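Local coordinates for protein hydrolase, haloacid dehalogenase-like family (Pseudomonas syringae pv. tomato, PDB 3S6J) that probably acts as a metal-dependent sugar phosphatase of the haloacid dehalogenase-like family, the chain here being its hydrolase part with calcium bound, at residues 91-103 against 209-221. Residues are numbered along the deposited sequence; the frame is centred on the assembly and turned at random.
Sequences IALPGAVELLETL and YEDPLDLLNHLDE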
# COMPACT_ATOMS: atom_id res chain seq x y z
N ILE E 91 8.31 -0.59 13.86
CA ILE E 91 9.08 0.56 14.29
C ILE E 91 8.09 1.71 14.53
O ILE E 91 6.99 1.71 13.97
CB ILE E 91 10.11 0.92 13.19
CG1 ILE E 91 10.91 -0.35 12.85
CG2 ILE E 91 11.00 2.07 13.62
CD1 ILE E 91 11.29 -0.52 11.35
N ALA E 92 8.45 2.64 15.40
CA ALA E 92 7.62 3.82 15.61
C ALA E 92 7.79 4.68 14.37
O ALA E 92 8.89 4.73 13.82
CB ALA E 92 8.06 4.56 16.86
N LEU E 93 6.72 5.33 13.92
CA LEU E 93 6.82 6.29 12.81
C LEU E 93 7.48 7.61 13.26
O LEU E 93 7.33 7.97 14.42
CB LEU E 93 5.43 6.57 12.24
CG LEU E 93 4.89 5.52 11.26
CD1 LEU E 93 3.36 5.47 11.21
CD2 LEU E 93 5.50 5.76 9.87
N PRO E 94 8.16 8.33 12.34
CA PRO E 94 8.82 9.62 12.67
C PRO E 94 7.89 10.61 13.36
O PRO E 94 6.79 10.86 12.86
CB PRO E 94 9.20 10.19 11.30
CG PRO E 94 9.29 9.03 10.40
CD PRO E 94 8.29 8.00 10.91
N GLY E 95 8.34 11.18 14.47
CA GLY E 95 7.60 12.23 15.14
C GLY E 95 6.56 11.71 16.10
O GLY E 95 5.99 12.48 16.87
N ALA E 96 6.30 10.40 16.03
CA ALA E 96 5.22 9.77 16.79
C ALA E 96 5.38 9.95 18.29
O ALA E 96 4.46 10.38 18.98
CB ALA E 96 5.15 8.29 16.46
N VAL E 97 6.54 9.57 18.81
CA VAL E 97 6.81 9.74 20.23
C VAL E 97 6.89 11.23 20.57
O VAL E 97 6.25 11.69 21.51
CB VAL E 97 8.11 9.02 20.65
CG1 VAL E 97 8.59 9.55 21.98
CG2 VAL E 97 7.88 7.51 20.70
N GLU E 98 7.65 11.97 19.77
CA GLU E 98 7.80 13.40 20.02
C GLU E 98 6.47 14.13 20.04
O GLU E 98 6.30 15.08 20.82
CB GLU E 98 8.71 14.06 18.99
CG GLU E 98 8.84 15.56 19.20
CD GLU E 98 9.88 16.17 18.30
OE1 GLU E 98 10.35 15.45 17.41
OE2 GLU E 98 10.25 17.37 18.49
N LEU E 99 5.52 13.72 19.18
CA LEU E 99 4.19 14.33 19.16
C LEU E 99 3.49 14.04 20.48
O LEU E 99 2.90 14.94 21.09
CB LEU E 99 3.35 13.81 17.99
CG LEU E 99 1.91 14.35 17.88
CD1 LEU E 99 1.88 15.89 17.82
CD2 LEU E 99 1.14 13.74 16.68
N LEU E 100 3.57 12.80 20.93
CA LEU E 100 2.89 12.42 22.17
C LEU E 100 3.49 13.15 23.36
O LEU E 100 2.77 13.66 24.21
CB LEU E 100 2.93 10.91 22.38
CG LEU E 100 2.06 10.09 21.41
CD1 LEU E 100 2.34 8.60 21.57
CD2 LEU E 100 0.56 10.41 21.61
N GLU E 101 4.82 13.21 23.40
CA GLU E 101 5.55 13.98 24.40
C GLU E 101 5.16 15.46 24.37
O GLU E 101 4.99 16.09 25.42
CB GLU E 101 7.06 13.82 24.20
CG GLU E 101 7.55 12.41 24.47
CD GLU E 101 9.06 12.27 24.38
OE1 GLU E 101 9.70 12.98 23.57
OE2 GLU E 101 9.61 11.41 25.11
N THR E 102 5.01 16.02 23.17
CA THR E 102 4.60 17.42 23.04
C THR E 102 3.24 17.66 23.69
O THR E 102 3.06 18.64 24.41
CB THR E 102 4.57 17.89 21.59
OG1 THR E 102 5.86 17.71 21.00
CG2 THR E 102 4.20 19.37 21.52
N LEU E 103 2.30 16.75 23.45
CA LEU E 103 0.95 16.88 23.99
C LEU E 103 0.92 16.83 25.51
O LEU E 103 0.21 17.59 26.15
CB LEU E 103 0.03 15.80 23.41
CG LEU E 103 -0.17 15.81 21.90
CD1 LEU E 103 -1.07 14.65 21.47
CD2 LEU E 103 -0.75 17.14 21.43
N TYR E 209 -1.52 14.95 6.28
CA TYR E 209 -0.08 15.10 6.47
C TYR E 209 0.64 13.80 6.19
O TYR E 209 0.03 12.71 6.18
CB TYR E 209 0.19 15.57 7.90
CG TYR E 209 -0.53 16.87 8.19
CD1 TYR E 209 -0.11 18.07 7.61
CD2 TYR E 209 -1.63 16.89 9.02
CE1 TYR E 209 -0.76 19.26 7.85
CE2 TYR E 209 -2.30 18.08 9.26
CZ TYR E 209 -1.86 19.25 8.67
OH TYR E 209 -2.54 20.41 8.92
N GLU E 210 1.95 13.89 5.98
CA GLU E 210 2.73 12.69 5.69
C GLU E 210 2.71 11.69 6.83
O GLU E 210 2.42 10.50 6.63
CB GLU E 210 4.16 13.04 5.35
CG GLU E 210 4.25 13.80 4.06
CD GLU E 210 5.68 14.09 3.67
OE1 GLU E 210 6.55 14.11 4.57
OE2 GLU E 210 5.93 14.29 2.46
N ASP E 211 3.03 12.18 8.02
CA ASP E 211 3.30 11.34 9.16
C ASP E 211 3.21 12.21 10.43
O ASP E 211 2.87 13.38 10.34
CB ASP E 211 4.65 10.61 8.98
CG ASP E 211 5.82 11.57 8.72
OD1 ASP E 211 5.72 12.75 9.12
OD2 ASP E 211 6.84 11.17 8.10
N PRO E 212 3.43 11.61 11.62
CA PRO E 212 3.23 12.42 12.83
C PRO E 212 4.13 13.65 12.88
O PRO E 212 3.69 14.68 13.38
CB PRO E 212 3.57 11.44 13.96
CG PRO E 212 3.32 10.07 13.36
CD PRO E 212 3.68 10.19 11.91
N LEU E 213 5.34 13.56 12.34
CA LEU E 213 6.26 14.68 12.35
C LEU E 213 5.69 15.80 11.49
O LEU E 213 5.72 16.97 11.88
CB LEU E 213 7.65 14.29 11.84
CG LEU E 213 8.77 15.35 11.82
CD1 LEU E 213 9.11 15.85 13.22
CD2 LEU E 213 10.05 14.82 11.15
N ASP E 214 5.16 15.43 10.33
CA ASP E 214 4.62 16.43 9.43
C ASP E 214 3.45 17.10 10.10
O ASP E 214 3.30 18.32 10.06
CB ASP E 214 4.21 15.81 8.09
CG ASP E 214 3.90 16.86 7.05
OD1 ASP E 214 4.36 18.02 7.25
OD2 ASP E 214 3.21 16.54 6.04
N LEU E 215 2.62 16.29 10.75
CA LEU E 215 1.46 16.81 11.47
C LEU E 215 1.91 17.72 12.61
O LEU E 215 1.36 18.80 12.82
CB LEU E 215 0.63 15.65 12.00
CG LEU E 215 -0.43 15.93 13.07
CD1 LEU E 215 -1.39 17.00 12.63
CD2 LEU E 215 -1.17 14.65 13.36
N LEU E 216 2.92 17.27 13.35
CA LEU E 216 3.45 18.04 14.48
C LEU E 216 3.87 19.44 14.04
O LEU E 216 3.59 20.42 14.72
CB LEU E 216 4.62 17.29 15.13
CG LEU E 216 5.53 17.99 16.16
CD1 LEU E 216 4.76 18.66 17.29
CD2 LEU E 216 6.53 16.98 16.71
N ASN E 217 4.54 19.49 12.89
CA ASN E 217 5.04 20.74 12.32
C ASN E 217 3.95 21.67 11.84
O ASN E 217 4.20 22.83 11.58
CB ASN E 217 5.99 20.44 11.15
CG ASN E 217 7.37 19.99 11.61
OD1 ASN E 217 7.79 20.32 12.72
ND2 ASN E 217 8.07 19.23 10.77
N HIS E 218 2.73 21.15 11.71
CA HIS E 218 1.60 21.95 11.27
C HIS E 218 0.48 21.95 12.30
O HIS E 218 -0.67 22.28 11.97
CB HIS E 218 1.06 21.42 9.96
CG HIS E 218 2.04 21.52 8.84
ND1 HIS E 218 2.01 22.55 7.92
CD2 HIS E 218 3.10 20.75 8.52
CE1 HIS E 218 3.02 22.39 7.08
NE2 HIS E 218 3.68 21.31 7.41
N LEU E 219 0.81 21.59 13.53
CA LEU E 219 -0.19 21.45 14.58
C LEU E 219 -1.13 22.66 14.71
O LEU E 219 -2.31 22.52 15.05
CB LEU E 219 0.50 21.15 15.91
CG LEU E 219 -0.32 20.44 16.97
CD1 LEU E 219 -0.85 19.12 16.42
CD2 LEU E 219 0.52 20.23 18.24
N ASP E 220 -0.61 23.85 14.42
CA ASP E 220 -1.40 25.08 14.51
C ASP E 220 -2.52 25.19 13.48
O ASP E 220 -3.55 25.79 13.76
CB ASP E 220 -0.50 26.31 14.39
CG ASP E 220 0.45 26.44 15.56
OD1 ASP E 220 0.03 26.10 16.70
OD2 ASP E 220 1.61 26.89 15.34
N GLU E 221 -2.30 24.64 12.29
CA GLU E 221 -3.31 24.66 11.22
C GLU E 221 -4.59 23.98 11.66
O GLU E 221 -5.68 24.23 11.12
CB GLU E 221 -2.80 23.93 9.97
CG GLU E 221 -1.65 24.62 9.22
CD GLU E 221 -1.32 23.92 7.89
OE1 GLU E 221 -1.64 22.71 7.73
OE2 GLU E 221 -0.74 24.58 7.00
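Pro212, the first residue of helix 212-217, fits against the turn that leads into helix 96-105. Its CD lies 3.3 Å from Pro94 O, its CB 3.6 Å from Ala96 N, and its CG rests on the methyl of Ala96. Pro94 O also accepts from Leu213 N at 3.1 Å, a weak, bent bond (129°) linking the type II turn 93-96 to the first turn of the other helix. The CA atoms of the two segments come nearest at Gly95, the N-cap of its helix, 3.9 Å from that of Leu213; its positive phi suits glycine. Farther along, Leu99 and Leu216 lie alongside each other, pointing opposite ways, with Leu99 CD1 4.0 Å from Leu216 CD1, while Leu99 CD2 meets Leu215 CD2. With CG anti to the backbone N (chi1 168°), Leu216 sends one methyl to each of two neighbours: CD2 lies 3.7 Å from Glu98 CG, where the leucine crosses the extended Glu98 side chain at about a right angle, and CD1 touches Thr102 OG1. That hydroxyl is held by donating to Glu98 O, which Thr102 N reaches from the opposite face of the carbonyl. Asp211 caps the second helix, OD1 accepting from Asp214 N at 3.0 Å; its OD2, beside the Pro94 ring, forms a salt bridge to Arg43 of the second subunit. The helix segments run 37° from parallel, their axes 8.7 Å apart, packed on one side of the parallel Rossmann-like sheet of the HAD fold: Leu99 reaches Phe11 on strand 8-11, and Pro212 and Leu215 reach Leu190 on strand 186-190.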